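PDB 1R2J: protein FkbI from Streptomyces hygroscopicus, which binds FAD and probably acts as an acyl-ACP dehydrogenase in the biosynthesis of the methoxymalonyl extender unit of the polyketide immunosuppressant FK520. Local coordinates for residues A[55-58]-A[59-62]; A[94-97]-A[98-102]; A[250-254]-A[255-259]. One frame throughout, in Å; residues are numbered along the deposited sequence.

Overall arrangement
All three interactions are local and sample how short turns of chain are fixed within the acyl-CoA dehydrogenase fold. Interaction 1, in helix 54-67, and interaction 2, at the end of helix 91-100, come first along the chain and belong to the N-terminal family region; their centres are about 21 Å apart, and side chains of both pack on helix 69-88. Interaction 3 follows much later, in the C-terminal region, as a hairpin between helices 219-248 and 262-287. It lies across the chain's centre from interaction 2, about 54 Å away between centres. Interaction 1 is buried and interaction 2 partly so, its Leu-101 side chain about 14 Å from FAD; interaction 3 lies at a far, exposed extremity.

Interaction 1 of 3, residues A[55-58]-A[59-62]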
ATOM      1  N   ARG A  55       7.980 -10.762  -8.316  1.00 24.93           N
ATOM      2  CA  ARG A  55       8.170  -9.997  -9.541  1.00 27.36           C
ATOM      3  C   ARG A  55       6.850  -9.866 -10.307  1.00 27.27           C
ATOM      4  O   ARG A  55       6.454  -8.763 -10.680  1.00 27.65           O
ATOM      5  CB  ARG A  55       9.222 -10.661 -10.440  1.00 29.11           C
ATOM      6  CG  ARG A  55      10.570 -10.839  -9.764  1.00 32.77           C
ATOM      7  CD  ARG A  55      11.660 -11.332 -10.720  1.00 36.94           C
ATOM      8  NE  ARG A  55      11.979 -10.368 -11.771  1.00 36.35           N
ATOM      9  CZ  ARG A  55      13.208  -9.934 -12.053  1.00 37.27           C
ATOM     10  NH1 ARG A  55      14.250 -10.372 -11.360  1.00 38.08           N
ATOM     11  NH2 ARG A  55      13.400  -9.072 -13.042  1.00 33.47           N
ATOM     12  N   GLU A  56       6.170 -10.990 -10.535  1.00 27.92           N
ATOM     13  CA  GLU A  56       4.898 -10.983 -11.266  1.00 26.68           C
ATOM     14  C   GLU A  56       3.881 -10.084 -10.575  1.00 24.47           C
ATOM     15  O   GLU A  56       3.321  -9.185 -11.192  1.00 22.99           O
ATOM     16  CB  GLU A  56       4.324 -12.400 -11.366  1.00 29.32           C
ATOM     17  CG  GLU A  56       5.335 -13.457 -11.764  1.00 34.10           C
ATOM     18  CD  GLU A  56       4.794 -14.870 -11.605  1.00 36.12           C
ATOM     19  OE1 GLU A  56       4.043 -15.332 -12.492  1.00 38.36           O
ATOM     20  OE2 GLU A  56       5.115 -15.509 -10.581  1.00 36.30           O
ATOM     21  N   ASN A  57       3.638 -10.333  -9.291  1.00 22.59           N
ATOM     22  CA  ASN A  57       2.685  -9.514  -8.554  1.00 21.42           C
ATOM     23  C   ASN A  57       3.189  -8.071  -8.483  1.00 21.05           C
ATOM     24  O   ASN A  57       2.400  -7.127  -8.505  1.00 20.69           O
ATOM     25  CB  ASN A  57       2.489 -10.056  -7.137  1.00 21.52           C
ATOM     26  CG  ASN A  57       1.517  -9.213  -6.324  1.00 22.06           C
ATOM     27  OD1 ASN A  57       0.414  -8.925  -6.772  1.00 20.49           O
ATOM     28  ND2 ASN A  57       1.927  -8.819  -5.124  1.00 22.18           N
ATOM     29  N   GLY A  58       4.508  -7.914  -8.407  1.00 21.15           N
ATOM     30  CA  GLY A  58       5.100  -6.586  -8.327  1.00 19.67           C
ATOM     31  C   GLY A  58       4.852  -5.744  -9.563  1.00 20.21           C
ATOM     32  O   GLY A  58       4.379  -4.609  -9.471  1.00 19.09           O
ATOM     33  N   GLU A  59       5.185  -6.288 -10.729  1.00 19.62           N
ATOM     34  CA  GLU A  59       4.964  -5.567 -11.973  1.00 20.89           C
ATOM     35  C   GLU A  59       3.471  -5.330 -12.164  1.00 18.93           C
ATOM     36  O   GLU A  59       3.068  -4.324 -12.739  1.00 19.97           O
ATOM     37  CB  GLU A  59       5.551  -6.349 -13.151  1.00 22.87           C
ATOM     38  CG  GLU A  59       7.036  -6.650 -12.944  1.00 25.28           C
ATOM     39  CD  GLU A  59       7.729  -7.199 -14.175  1.00 28.59           C
ATOM     40  OE1 GLU A  59       7.161  -8.099 -14.832  1.00 30.32           O
ATOM     41  OE2 GLU A  59       8.854  -6.736 -14.474  1.00 28.64           O
ATOM     42  N   PHE A  60       2.649  -6.246 -11.662  1.00 19.12           N
ATOM     43  CA  PHE A  60       1.205  -6.090 -11.777  1.00 19.38           C
ATOM     44  C   PHE A  60       0.773  -4.912 -10.902  1.00 19.38           C
ATOM     45  O   PHE A  60      -0.076  -4.105 -11.299  1.00 17.62           O
ATOM     46  CB  PHE A  60       0.478  -7.368 -11.335  1.00 20.62           C
ATOM     47  CG  PHE A  60      -1.018  -7.204 -11.207  1.00 21.72           C
ATOM     48  CD1 PHE A  60      -1.765  -6.645 -12.243  1.00 22.23           C
ATOM     49  CD2 PHE A  60      -1.675  -7.597 -10.044  1.00 21.76           C
ATOM     50  CE1 PHE A  60      -3.147  -6.477 -12.118  1.00 22.46           C
ATOM     51  CE2 PHE A  60      -3.052  -7.436  -9.908  1.00 21.45           C
ATOM     52  CZ  PHE A  60      -3.791  -6.873 -10.946  1.00 22.13           C
ATOM     53  N   THR A  61       1.374  -4.825  -9.717  1.00 17.55           N
ATOM     54  CA  THR A  61       1.086  -3.762  -8.763  1.00 17.89           C
ATOM     55  C   THR A  61       1.559  -2.428  -9.344  1.00 18.59           C
ATOM     56  O   THR A  61       0.895  -1.404  -9.197  1.00 19.55           O
ATOM     57  CB  THR A  61       1.798  -4.033  -7.411  1.00 17.78           C
ATOM     58  OG1 THR A  61       1.278  -5.240  -6.839  1.00 15.77           O
ATOM     59  CG2 THR A  61       1.576  -2.880  -6.427  1.00 15.67           C
ATOM     60  N   ALA A  62       2.706  -2.462 -10.015  1.00 18.42           N
ATOM     61  CA  ALA A  62       3.264  -1.271 -10.644  1.00 20.04           C
ATOM     62  C   ALA A  62       2.295  -0.776 -11.711  1.00 19.30           C
ATOM     63  O   ALA A  62       2.010   0.414 -11.799  1.00 20.93           O
ATOM     64  CB  ALA A  62       4.628  -1.594 -11.279  1.00 17.19           C
TER
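Thr-61 reaches back to Asn-57 within helix 54-67, an alpha-helix of the acyl-CoA dehydrogenase N-terminal region, and illustrates how a threonine can bond to the carbonyl four residues earlier. A chi1 of -63° sets OG1 beside the residue's own backbone N, and the hydroxyl donates to Asn-57 O over 2.8 Å. Thr-61 N binds the same oxygen from the opposite face of the carbonyl plane; the hydroxyl itself stands 38° out of that plane. A valine here would probably leave Asn-57 O with the backbone N-H as its one donor from this residue. The Asn-57 amide passes across the threonine at a slant, OD1 lying 3.8 Å from Thr-61 OG1, while ND2 is anchored on Glu-42. The same OD1 meets the Phe-60 ring at its edge, 4.1 Å from CD2, with amide and ring planes 49° apart. Beyond the helix, Thr-61 packs on Ser-228 and Trp-231 of helix 219-248, and Phe-60 on Met-75 of helix 69-88. On another side, Glu-59 runs out extended after its CG passes 3.2 Å from Arg-55 O; its OE2 remains 5.3 Å from Arg-55 NH2, while Arg-55 NH1 makes its salt bridge with Asp-287 OD1.

Interaction 2 of 3, residues A[94-97]-A[98-102]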
ATOM      1  N   ARG A  94      -5.056 -19.501   8.637  1.00 37.53           N
ATOM      2  CA  ARG A  94      -4.691 -19.189   7.267  1.00 39.83           C
ATOM      3  C   ARG A  94      -5.724 -19.772   6.303  1.00 39.80           C
ATOM      4  O   ARG A  94      -6.093 -19.133   5.315  1.00 38.79           O
ATOM      5  CB  ARG A  94      -3.301 -19.743   6.935  1.00 40.84           C
ATOM      6  CG  ARG A  94      -3.223 -21.268   6.898  1.00 43.47           C
ATOM      7  CD  ARG A  94      -1.894 -21.734   6.313  1.00 44.24           C
ATOM      8  NE  ARG A  94      -0.748 -21.233   7.068  1.00 43.53           N
ATOM      9  CZ  ARG A  94      -0.139 -21.900   8.044  1.00 44.01           C
ATOM     10  NH1 ARG A  94      -0.566 -23.104   8.400  1.00 45.06           N
ATOM     11  NH2 ARG A  94       0.910 -21.368   8.655  1.00 43.77           N
ATOM     12  N   ALA A  95      -6.195 -20.979   6.606  1.00 40.08           N
ATOM     13  CA  ALA A  95      -7.171 -21.664   5.764  1.00 40.57           C
ATOM     14  C   ALA A  95      -8.510 -20.937   5.681  1.00 40.72           C
ATOM     15  O   ALA A  95      -9.174 -20.957   4.645  1.00 41.85           O
ATOM     16  CB  ALA A  95      -7.381 -23.089   6.268  1.00 40.43           C
ATOM     17  N   THR A  96      -8.902 -20.287   6.768  1.00 40.05           N
ATOM     18  CA  THR A  96     -10.174 -19.578   6.796  1.00 40.31           C
ATOM     19  C   THR A  96     -10.111 -18.171   6.199  1.00 39.61           C
ATOM     20  O   THR A  96     -10.875 -17.831   5.293  1.00 38.50           O
ATOM     21  CB  THR A  96     -10.712 -19.470   8.243  1.00 41.78           C
ATOM     22  OG1 THR A  96     -10.773 -20.775   8.830  1.00 41.89           O
ATOM     23  CG2 THR A  96     -12.104 -18.857   8.253  1.00 42.13           C
ATOM     24  N   PHE A  97      -9.193 -17.360   6.707  1.00 38.20           N
ATOM     25  CA  PHE A  97      -9.057 -15.982   6.252  1.00 37.97           C
ATOM     26  C   PHE A  97      -8.549 -15.797   4.827  1.00 37.02           C
ATOM     27  O   PHE A  97      -9.086 -14.979   4.080  1.00 38.83           O
ATOM     28  CB  PHE A  97      -8.166 -15.213   7.225  1.00 38.15           C
ATOM     29  CG  PHE A  97      -8.712 -15.164   8.626  1.00 39.65           C
ATOM     30  CD1 PHE A  97      -9.954 -14.589   8.882  1.00 39.79           C
ATOM     31  CD2 PHE A  97      -7.988 -15.691   9.689  1.00 40.19           C
ATOM     32  CE1 PHE A  97     -10.463 -14.539  10.173  1.00 39.24           C
ATOM     33  CE2 PHE A  97      -8.493 -15.644  10.987  1.00 39.80           C
ATOM     34  CZ  PHE A  97      -9.729 -15.068  11.227  1.00 38.26           C
ATOM     35  N   LEU A  98      -7.522 -16.545   4.444  1.00 35.00           N
ATOM     36  CA  LEU A  98      -6.973 -16.415   3.105  1.00 34.21           C
ATOM     37  C   LEU A  98      -7.987 -16.727   2.000  1.00 35.58           C
ATOM     38  O   LEU A  98      -7.995 -16.067   0.958  1.00 34.33           O
ATOM     39  CB  LEU A  98      -5.726 -17.294   2.953  1.00 33.15           C
ATOM     40  CG  LEU A  98      -4.491 -16.826   3.738  1.00 33.43           C
ATOM     41  CD1 LEU A  98      -3.382 -17.852   3.606  1.00 31.80           C
ATOM     42  CD2 LEU A  98      -4.015 -15.480   3.227  1.00 33.59           C
ATOM     43  N   LYS A  99      -8.850 -17.714   2.228  1.00 35.71           N
ATOM     44  CA  LYS A  99      -9.846 -18.082   1.225  1.00 36.22           C
ATOM     45  C   LYS A  99     -10.882 -16.974   1.056  1.00 35.04           C
ATOM     46  O   LYS A  99     -11.398 -16.753  -0.040  1.00 33.44           O
ATOM     47  CB  LYS A  99     -10.544 -19.388   1.610  1.00 38.62           C
ATOM     48  CG  LYS A  99     -11.651 -19.209   2.645  1.00 44.45           C
ATOM     49  CD  LYS A  99     -13.041 -19.242   2.009  1.00 47.22           C
ATOM     50  CE  LYS A  99     -13.353 -20.584   1.334  1.00 49.69           C
ATOM     51  NZ  LYS A  99     -14.706 -20.637   0.708  1.00 51.25           N
ATOM     52  N   GLU A 100     -11.191 -16.276   2.144  1.00 34.47           N
ATOM     53  CA  GLU A 100     -12.152 -15.189   2.071  1.00 33.98           C
ATOM     54  C   GLU A 100     -11.569 -13.980   1.339  1.00 32.40           C
ATOM     55  O   GLU A 100     -12.296 -13.251   0.661  1.00 31.84           O
ATOM     56  CB  GLU A 100     -12.606 -14.783   3.475  1.00 36.34           C
ATOM     57  CG  GLU A 100     -13.324 -15.892   4.225  1.00 40.59           C
ATOM     58  CD  GLU A 100     -14.128 -15.377   5.401  1.00 43.71           C
ATOM     59  OE1 GLU A 100     -14.496 -16.195   6.276  1.00 46.69           O
ATOM     60  OE2 GLU A 100     -14.391 -14.154   5.452  1.00 44.27           O
ATOM     61  N   LEU A 101     -10.264 -13.770   1.474  1.00 31.29           N
ATOM     62  CA  LEU A 101      -9.601 -12.638   0.823  1.00 31.89           C
ATOM     63  C   LEU A 101      -9.379 -12.884  -0.666  1.00 32.14           C
ATOM     64  O   LEU A 101      -8.789 -12.050  -1.366  1.00 31.61           O
ATOM     65  CB  LEU A 101      -8.250 -12.349   1.495  1.00 30.97           C
ATOM     66  CG  LEU A 101      -8.280 -11.949   2.975  1.00 30.70           C
ATOM     67  CD1 LEU A 101      -6.864 -11.676   3.445  1.00 30.49           C
ATOM     68  CD2 LEU A 101      -9.145 -10.715   3.166  1.00 31.06           C
ATOM     69  N   THR A 102      -9.853 -14.025  -1.150  1.00 33.60           N
ATOM     70  CA  THR A 102      -9.704 -14.370  -2.555  1.00 33.86           C
ATOM     71  C   THR A 102     -11.033 -15.017  -3.048  1.00 33.89           C
ATOM     72  O   THR A 102     -11.028 -15.825  -3.958  1.00 33.99           O
ATOM     73  CB  THR A 102      -8.533 -15.356  -2.752  1.00 34.36           C
ATOM     74  OG1 THR A 102      -8.903 -16.635  -2.238  1.00 33.86           O
ATOM     75  CG2 THR A 102      -7.303 -14.868  -2.062  1.00 35.26           C
TER
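The carboxylate of Glu-100 and the ring of Phe-97 are flat groups put to different uses in the last turn of helix 91-100. Glu-100 lies alongside Thr-96, pointing the same way, with OE1 4.1 Å from the methyl CG2 of Thr-96; its other oxygen, OE2, is hydrogen-bonded to His-151. The Phe-97 side chain packs instead on Val-85 of helix 69-88, and it is the carbonyl oxygen of Phe-97 that ties this residue to the next turn.

Between these groups, aliphatic carbons close over backbone oxygens. Lys-99 CG comes within 3.1 Å of Thr-96 O, because a chi1 of 80° wedges that carbon between the backbone N and carbonyl carbon of its own residue. Glu-100 CG approaches the same Thr-96 O at 3.3 Å. On the inner side Leu-98 sets CD1 against Arg-94 CB, 3.8 Å away, and reaches Gln-86, while Leu-101 packs on Gln-78 and Ala-82; Gln-86, Gln-78 and Ala-82 all belong to helix 69-88.

The backbone shows the helix running out. Leu-101 N donates to Phe-97 O over 3.1 Å, and Glu-100 N adds a weak bond to that oxygen. Beyond it, weak three-residue bonds take over, such as Thr-102 N to Lys-99 O at 3.3 Å, and Ser-103 OG also binds Lys-99 O. With Leu-98 and Leu-101 buried and Lys-99 exposed, the helix end is amphipathic. Its chemistry divides the work: Phe-97 O takes two donors, one of them weak, while Glu-100 lays its CG against Thr-96 O and keeps its carboxylate for His-151.

Interaction 3 of 3, residues A[250-254]-A[255-259]; sequences TREQF and GRPLG
Arg-251 and Leu-258 meet through their aliphatic carbons at the open end of a small, weakly bonded beta hairpin, a compact example of how two residues can reverse a chain. The two side chains lie across one another, with Leu-258 CD1 3.5 Å from Arg-251 CG. The other methyl, CD2, rests 3.8 Å from Gln-253 CB, so that the leucine bridges two residues of the facing segment. With CG anti to the backbone N (chi1 177°), Arg-251 lays the base of its chain over the leucine before bending away. Beneath this pair, Leu-258 N donates to Arg-251 O over 2.9 Å, and Pro-257 CA adds a CA-H...O contact to the same oxygen.

Elsewhere along the hairpin, Glu-252 and Pro-257 run side by side, OE1 of the glutamate 3.9 Å from CG of the proline. They form an antiparallel non-hydrogen-bonded pair, a position that suits proline, which has no N-H to give. Glu-252 CA also approaches Arg-256 O at 3.3 Å in a second CA-H...O contact.

What positions these neighbours is the turn itself. Gln-253 N binds Arg-256 O over 3.0 Å, and the return bond, Arg-256 N to Gln-253 O at 3.4 Å, is weak. Phe-254 and Gly-255 fill the two corners with positive phi angles, 63° and 77°, in the manner of a type I' turn. His-261 NE2 is hydrogen-bonded to Gln-253 O, and the residue touches the side chains of Phe-254 and Arg-256.

At the base, Thr-250 OG1 bonds back to Ala-246 O and Gly-259 pairs through its backbone with Ala-248, tying the hairpin to the end of helix 219-248 just before helix 262-287 begins.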
ATOM      1  N   THR A 250       4.491  15.836 -28.795  1.00 22.51           N
ATOM      2  CA  THR A 250       3.312  16.344 -29.487  1.00 23.79           C
ATOM      3  C   THR A 250       3.179  17.865 -29.377  1.00 23.11           C
ATOM      4  O   THR A 250       2.901  18.542 -30.363  1.00 23.05           O
ATOM      5  CB  THR A 250       2.030  15.708 -28.933  1.00 23.11           C
ATOM      6  OG1 THR A 250       1.908  16.025 -27.544  1.00 27.09           O
ATOM      7  CG2 THR A 250       2.070  14.194 -29.097  1.00 24.53           C
ATOM      8  N   ARG A 251       3.363  18.392 -28.171  1.00 22.23           N
ATOM      9  CA  ARG A 251       3.279  19.831 -27.931  1.00 24.90           C
ATOM     10  C   ARG A 251       4.458  20.545 -28.593  1.00 24.57           C
ATOM     11  O   ARG A 251       5.602  20.124 -28.448  1.00 24.21           O
ATOM     12  CB  ARG A 251       3.298  20.107 -26.421  1.00 26.32           C
ATOM     13  CG  ARG A 251       3.295  21.585 -26.016  1.00 30.08           C
ATOM     14  CD  ARG A 251       2.067  22.337 -26.524  1.00 30.92           C
ATOM     15  NE  ARG A 251       1.849  23.583 -25.785  1.00 31.02           N
ATOM     16  CZ  ARG A 251       0.948  24.507 -26.118  1.00 31.93           C
ATOM     17  NH1 ARG A 251       0.179  24.336 -27.186  1.00 30.57           N
ATOM     18  NH2 ARG A 251       0.796  25.595 -25.374  1.00 31.42           N
ATOM     19  N   GLU A 252       4.176  21.612 -29.332  1.00 25.00           N
ATOM     20  CA  GLU A 252       5.235  22.381 -29.982  1.00 26.21           C
ATOM     21  C   GLU A 252       5.247  23.800 -29.439  1.00 25.65           C
ATOM     22  O   GLU A 252       4.193  24.390 -29.177  1.00 23.95           O
ATOM     23  CB  GLU A 252       5.046  22.428 -31.504  1.00 27.35           C
ATOM     24  CG  GLU A 252       5.269  21.090 -32.199  1.00 32.06           C
ATOM     25  CD  GLU A 252       5.450  21.224 -33.705  1.00 35.14           C
ATOM     26  OE1 GLU A 252       5.594  20.185 -34.382  1.00 37.95           O
ATOM     27  OE2 GLU A 252       5.454  22.364 -34.214  1.00 37.61           O
ATOM     28  N   GLN A 253       6.448  24.334 -29.263  1.00 24.05           N
ATOM     29  CA  GLN A 253       6.622  25.691 -28.767  1.00 24.20           C
ATOM     30  C   GLN A 253       7.941  26.197 -29.369  1.00 23.03           C
ATOM     31  O   GLN A 253       8.932  25.464 -29.423  1.00 21.92           O
ATOM     32  CB  GLN A 253       6.670  25.673 -27.233  1.00 23.66           C
ATOM     33  CG  GLN A 253       6.342  26.993 -26.572  1.00 26.16           C
ATOM     34  CD  GLN A 253       4.893  27.422 -26.756  1.00 26.40           C
ATOM     35  OE1 GLN A 253       4.076  26.702 -27.334  1.00 27.40           O
ATOM     36  NE2 GLN A 253       4.569  28.601 -26.253  1.00 27.32           N
ATOM     37  N   PHE A 254       7.940  27.441 -29.837  1.00 22.58           N
ATOM     38  CA  PHE A 254       9.114  28.029 -30.472  1.00 23.73           C
ATOM     39  C   PHE A 254       9.455  27.262 -31.751  1.00 24.52           C
ATOM     40  O   PHE A 254      10.618  27.087 -32.101  1.00 25.20           O
ATOM     41  CB  PHE A 254      10.307  28.042 -29.508  1.00 22.02           C
ATOM     42  CG  PHE A 254      10.130  28.983 -28.347  1.00 22.16           C
ATOM     43  CD1 PHE A 254      10.344  30.354 -28.501  1.00 23.55           C
ATOM     44  CD2 PHE A 254       9.722  28.505 -27.107  1.00 21.21           C
ATOM     45  CE1 PHE A 254      10.155  31.234 -27.430  1.00 22.31           C
ATOM     46  CE2 PHE A 254       9.529  29.373 -26.031  1.00 19.99           C
ATOM     47  CZ  PHE A 254       9.747  30.743 -26.193  1.00 22.73           C
ATOM     48  N   GLY A 255       8.417  26.796 -32.438  1.00 27.47           N
ATOM     49  CA  GLY A 255       8.609  26.088 -33.693  1.00 27.93           C
ATOM     50  C   GLY A 255       9.068  24.644 -33.673  1.00 28.96           C
ATOM     51  O   GLY A 255       9.475  24.124 -34.710  1.00 29.90           O
ATOM     52  N   ARG A 256       9.018  23.981 -32.525  1.00 28.66           N
ATOM     53  CA  ARG A 256       9.433  22.583 -32.473  1.00 29.24           C
ATOM     54  C   ARG A 256       8.872  21.834 -31.271  1.00 26.70           C
ATOM     55  O   ARG A 256       8.489  22.436 -30.270  1.00 27.09           O
ATOM     56  CB  ARG A 256      10.961  22.487 -32.492  1.00 32.47           C
ATOM     57  CG  ARG A 256      11.637  23.050 -31.266  1.00 37.55           C
ATOM     58  CD  ARG A 256      13.106  23.312 -31.542  1.00 40.17           C
ATOM     59  NE  ARG A 256      13.265  24.407 -32.493  1.00 45.76           N
ATOM     60  CZ  ARG A 256      14.433  24.938 -32.842  1.00 48.33           C
ATOM     61  NH1 ARG A 256      14.474  25.931 -33.721  1.00 48.37           N
ATOM     62  NH2 ARG A 256      15.559  24.482 -32.307  1.00 49.68           N
ATOM     63  N   PRO A 257       8.809  20.500 -31.363  1.00 24.87           N
ATOM     64  CA  PRO A 257       8.281  19.716 -30.246  1.00 23.78           C
ATOM     65  C   PRO A 257       9.097  20.013 -28.990  1.00 21.73           C
ATOM     66  O   PRO A 257      10.307  20.202 -29.066  1.00 20.38           O
ATOM     67  CB  PRO A 257       8.452  18.275 -30.728  1.00 23.81           C
ATOM     68  CG  PRO A 257       8.364  18.406 -32.237  1.00 24.75           C
ATOM     69  CD  PRO A 257       9.212  19.627 -32.479  1.00 24.62           C
ATOM     70  N   LEU A 258       8.426  20.073 -27.845  1.00 22.04           N
ATOM     71  CA  LEU A 258       9.091  20.347 -26.576  1.00 22.11           C
ATOM     72  C   LEU A 258      10.283  19.415 -26.389  1.00 20.91           C
ATOM     73  O   LEU A 258      11.315  19.804 -25.847  1.00 19.93           O
ATOM     74  CB  LEU A 258       8.117  20.135 -25.413  1.00 20.77           C
ATOM     75  CG  LEU A 258       6.840  20.973 -25.374  1.00 21.68           C
ATOM     76  CD1 LEU A 258       6.033  20.588 -24.144  1.00 20.78           C
ATOM     77  CD2 LEU A 258       7.179  22.457 -25.353  1.00 18.61           C
ATOM     78  N   GLY A 259      10.123  18.176 -26.839  1.00 22.46           N
ATOM     79  CA  GLY A 259      11.180  17.195 -26.702  1.00 23.63           C
ATOM     80  C   GLY A 259      12.486  17.621 -27.339  1.00 24.27           C
ATOM     81  O   GLY A 259      13.544  17.136 -26.942  1.00 23.93           O
TER